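Local coordinates for nuclear inclusion protein A (Tobacco vein mottling virus, PDB 3MMG) that probably cleaves the viral polyprotein as a cysteine protease of the chymotrypsin-like 3C type, at residues K6-V18 and S153-G165. The protein carries 3 engineered substitutions. Sequence-based numbering, arbitrary orientation.
Sequences KGVRDFNPISACV and SPLVSIIDGNILG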
# COMPACT_ATOMS: atom_id res chain seq x y z
N LYS A 6 14.26 -3.22 -19.61
CA LYS A 6 13.38 -4.37 -19.73
C LYS A 6 12.28 -4.09 -20.75
O LYS A 6 11.84 -2.95 -20.92
CB LYS A 6 12.74 -4.67 -18.38
CG LYS A 6 13.73 -5.18 -17.32
CD LYS A 6 14.40 -6.46 -17.77
CE LYS A 6 14.86 -7.25 -16.54
NZ LYS A 6 15.24 -8.66 -16.91
N GLY A 7 11.84 -5.16 -21.41
CA GLY A 7 10.79 -5.10 -22.43
C GLY A 7 9.39 -4.99 -21.85
O GLY A 7 9.20 -4.81 -20.64
N VAL A 8 8.41 -5.12 -22.73
CA VAL A 8 6.99 -5.01 -22.32
C VAL A 8 6.59 -6.02 -21.22
O VAL A 8 7.00 -7.18 -21.26
CB VAL A 8 6.04 -5.10 -23.56
CG1 VAL A 8 6.36 -3.93 -24.54
CG2 VAL A 8 6.13 -6.47 -24.29
N ARG A 9 5.84 -5.54 -20.23
CA ARG A 9 5.36 -6.35 -19.08
C ARG A 9 3.89 -6.09 -18.85
O ARG A 9 3.42 -4.97 -19.09
CB ARG A 9 6.17 -6.00 -17.80
CG ARG A 9 5.65 -6.61 -16.48
CD ARG A 9 6.65 -6.51 -15.31
NE ARG A 9 7.81 -7.39 -15.48
CZ ARG A 9 7.81 -8.71 -15.30
NH1 ARG A 9 6.71 -9.35 -14.91
NH2 ARG A 9 8.92 -9.40 -15.51
N ASP A 10 3.19 -7.12 -18.37
CA ASP A 10 1.76 -7.05 -18.10
C ASP A 10 1.53 -6.75 -16.62
O ASP A 10 1.75 -7.62 -15.76
CB ASP A 10 1.11 -8.39 -18.45
CG ASP A 10 -0.42 -8.31 -18.57
OD1 ASP A 10 -1.03 -7.44 -17.93
OD2 ASP A 10 -1.03 -9.13 -19.30
N PHE A 11 1.05 -5.54 -16.33
CA PHE A 11 0.76 -5.17 -14.93
C PHE A 11 -0.73 -5.24 -14.60
O PHE A 11 -1.18 -4.83 -13.52
CB PHE A 11 1.24 -3.73 -14.64
CG PHE A 11 2.71 -3.55 -14.82
CD1 PHE A 11 3.22 -3.08 -16.02
CD2 PHE A 11 3.58 -3.84 -13.77
CE1 PHE A 11 4.60 -2.90 -16.17
CE2 PHE A 11 4.95 -3.66 -13.91
CZ PHE A 11 5.45 -3.19 -15.11
N ASN A 12 -1.51 -5.73 -15.55
CA ASN A 12 -2.96 -5.71 -15.37
C ASN A 12 -3.50 -6.53 -14.21
O ASN A 12 -4.42 -6.08 -13.52
CB ASN A 12 -3.66 -6.06 -16.68
CG ASN A 12 -3.49 -4.96 -17.69
OD1 ASN A 12 -4.09 -3.90 -17.55
ND2 ASN A 12 -2.63 -5.19 -18.67
N PRO A 13 -2.94 -7.73 -13.97
CA PRO A 13 -3.40 -8.47 -12.79
C PRO A 13 -3.22 -7.73 -11.45
O PRO A 13 -4.05 -7.90 -10.53
CB PRO A 13 -2.54 -9.72 -12.81
CG PRO A 13 -2.22 -9.94 -14.27
CD PRO A 13 -1.99 -8.53 -14.77
N ILE A 14 -2.15 -6.95 -11.34
CA ILE A 14 -1.98 -6.10 -10.15
C ILE A 14 -3.02 -5.00 -10.07
O ILE A 14 -3.67 -4.83 -9.03
CB ILE A 14 -0.55 -5.50 -10.08
CG1 ILE A 14 0.48 -6.64 -10.04
CG2 ILE A 14 -0.42 -4.56 -8.87
CD1 ILE A 14 1.84 -6.23 -10.51
N SER A 15 -3.19 -4.26 -11.17
CA SER A 15 -4.19 -3.21 -11.27
C SER A 15 -5.60 -3.70 -10.92
O SER A 15 -6.39 -2.96 -10.33
CB SER A 15 -4.17 -2.63 -12.69
OG SER A 15 -5.17 -1.66 -12.84
N ALA A 16 -5.91 -4.95 -11.27
CA ALA A 16 -7.22 -5.54 -11.01
C ALA A 16 -7.51 -5.69 -9.51
O ALA A 16 -8.67 -5.80 -9.12
CB ALA A 16 -7.37 -6.87 -11.72
N CYS A 17 -6.45 -5.72 -8.69
CA CYS A 17 -6.55 -5.86 -7.24
C CYS A 17 -6.36 -4.56 -6.48
O CYS A 17 -6.47 -4.52 -5.26
CB CYS A 17 -5.53 -6.88 -6.75
SG CYS A 17 -5.91 -8.54 -7.40
N VAL A 18 -6.09 -3.47 -7.19
CA VAL A 18 -5.92 -2.20 -6.52
C VAL A 18 -7.29 -1.63 -6.20
O VAL A 18 -8.21 -1.70 -7.02
CB VAL A 18 -5.09 -1.22 -7.39
CG1 VAL A 18 -5.12 0.19 -6.79
CG2 VAL A 18 -3.67 -1.73 -7.50
N SER A 153 -0.26 2.83 -3.20
CA SER A 153 -0.04 2.33 -4.57
C SER A 153 1.10 1.34 -4.57
O SER A 153 2.18 1.63 -4.02
CB SER A 153 0.23 3.49 -5.54
OG SER A 153 -0.84 4.44 -5.52
N PRO A 154 0.89 0.16 -5.17
CA PRO A 154 2.01 -0.80 -5.22
C PRO A 154 3.21 -0.34 -6.04
O PRO A 154 3.05 0.30 -7.09
CB PRO A 154 1.40 -2.05 -5.86
CG PRO A 154 0.18 -1.58 -6.58
CD PRO A 154 -0.34 -0.37 -5.79
N LEU A 155 4.39 -0.66 -5.53
CA LEU A 155 5.63 -0.61 -6.31
C LEU A 155 6.00 -2.02 -6.73
O LEU A 155 6.10 -2.92 -5.88
CB LEU A 155 6.76 -0.00 -5.47
CG LEU A 155 6.75 1.51 -5.22
CD1 LEU A 155 6.79 2.31 -6.53
CD2 LEU A 155 5.55 1.96 -4.34
N VAL A 156 6.17 -2.19 -8.03
CA VAL A 156 6.25 -3.51 -8.65
C VAL A 156 7.63 -3.69 -9.29
O VAL A 156 8.08 -2.82 -10.03
CB VAL A 156 5.13 -3.69 -9.73
CG1 VAL A 156 5.21 -5.07 -10.38
CG2 VAL A 156 3.76 -3.51 -9.09
N SER A 157 8.30 -4.80 -9.01
CA SER A 157 9.61 -5.04 -9.64
C SER A 157 9.48 -5.28 -11.16
O SER A 157 8.62 -6.04 -11.61
CB SER A 157 10.23 -6.31 -9.04
OG SER A 157 11.41 -6.65 -9.78
N ILE A 158 10.33 -4.64 -11.94
CA ILE A 158 10.38 -4.95 -13.37
C ILE A 158 11.26 -6.17 -13.68
O ILE A 158 11.38 -6.59 -14.85
CB ILE A 158 10.79 -3.71 -14.22
CG1 ILE A 158 12.06 -3.03 -13.66
CG2 ILE A 158 9.67 -2.72 -14.25
CD1 ILE A 158 13.39 -3.73 -13.92
N ILE A 159 11.86 -6.76 -12.64
CA ILE A 159 12.58 -8.03 -12.81
C ILE A 159 11.60 -9.21 -12.94
O ILE A 159 11.67 -9.99 -13.89
CB ILE A 159 13.57 -8.30 -11.63
CG1 ILE A 159 14.53 -7.12 -11.39
CG2 ILE A 159 14.34 -9.60 -11.88
CD1 ILE A 159 15.40 -6.73 -12.58
N ASP A 160 10.68 -9.32 -11.99
CA ASP A 160 9.78 -10.48 -11.93
C ASP A 160 8.31 -10.14 -11.67
O ASP A 160 7.48 -11.06 -11.45
CB ASP A 160 10.31 -11.45 -10.87
CG ASP A 160 10.29 -10.86 -9.45
OD1 ASP A 160 9.83 -9.70 -9.26
OD2 ASP A 160 10.78 -11.56 -8.54
N GLY A 161 7.96 -8.85 -11.70
CA GLY A 161 6.56 -8.43 -11.46
C GLY A 161 6.01 -8.64 -10.05
O GLY A 161 4.82 -8.48 -9.82
N ASN A 162 6.87 -8.98 -9.09
CA ASN A 162 6.44 -9.08 -7.70
C ASN A 162 6.16 -7.70 -7.11
O ASN A 162 6.79 -6.71 -7.49
CB ASN A 162 7.50 -9.75 -6.83
CG ASN A 162 7.58 -11.28 -7.04
OD1 ASN A 162 7.18 -11.86 -8.08
ND2 ASN A 162 8.12 -11.94 -6.02
N ILE A 163 5.21 -7.64 -6.18
CA ILE A 163 4.95 -6.38 -5.46
C ILE A 163 5.98 -6.28 -4.34
O ILE A 163 6.10 -7.20 -3.53
CB ILE A 163 3.53 -6.37 -4.89
CG1 ILE A 163 2.50 -6.54 -6.04
CG2 ILE A 163 3.28 -5.09 -4.06
CD1 ILE A 163 1.08 -6.69 -5.55
N LEU A 164 6.71 -5.15 -4.29
CA LEU A 164 7.83 -5.01 -3.34
C LEU A 164 7.47 -4.11 -2.16
O LEU A 164 8.13 -4.13 -1.13
CB LEU A 164 9.06 -4.44 -4.02
CG LEU A 164 9.59 -5.19 -5.24
CD1 LEU A 164 10.94 -4.57 -5.65
CD2 LEU A 164 9.69 -6.69 -5.03
N GLY A 165 6.42 -3.31 -2.33
CA GLY A 165 6.12 -2.32 -1.30
C GLY A 165 4.91 -1.51 -1.72
O GLY A 165 4.36 -1.73 -2.80
O HOH W 1 9.94 -6.19 -17.02
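Ile14, on the short helix 12-15, meets Val156 of strand 154-157 tip to tip: its CD1 settles between the two methyls of the valine, 3.6 Å from Val156 CG1. The other branch, CG2, lies alongside the ring of Pro154, 3.8 Å from Pro154 CG, while Val18 brings its own CG2 to the same ring. Phe11, at the N-cap position of the helix, continues the apolar row; its ring presents an edge to Val156, with CE2 3.8 Å from Val156 CG1 and that methyl nearly in the ring plane. With chi1 at -61°, CG stands beside the backbone N, and the far end of the ring comes closer to strand 154-157 than its base does. Arg9 CG lies over one face of this ring, joining the apolar row to the polar end.

Polar contact gathers at the turn 158-161. Arg9 leaves the backbone extended, then bends at chi3 (-71°), which sets its guanidinium over the turn backbone, with Gly161 N 3.5 Å above the plane. No direct hydrogen bond joins the segments; instead a water accepts from Arg9 NE (2.9 Å) and donates to Ile158 O (2.6 Å). The turn is braced from within: Ser157 OG receives Ile159 N in an ST turn and Asp160 OD1 receives Asn162 N in an Asx turn. Ser157 OG is also hydrogen-bonded to Asp107, and Arg101 forms a salt bridge with Asp160 OD2.

Lys6 adds an aliphatic fringe, its CG 3.7 Å from Ile158 CD1.

The N-terminal arm and helix thus lie against the second of the two beta-barrels of the chymotrypsin-like fold, and Val18 begins a strand of the first. The contact depends on apolar fit, guanidinium packing and one water bridge, not on cross-segment backbone pairing.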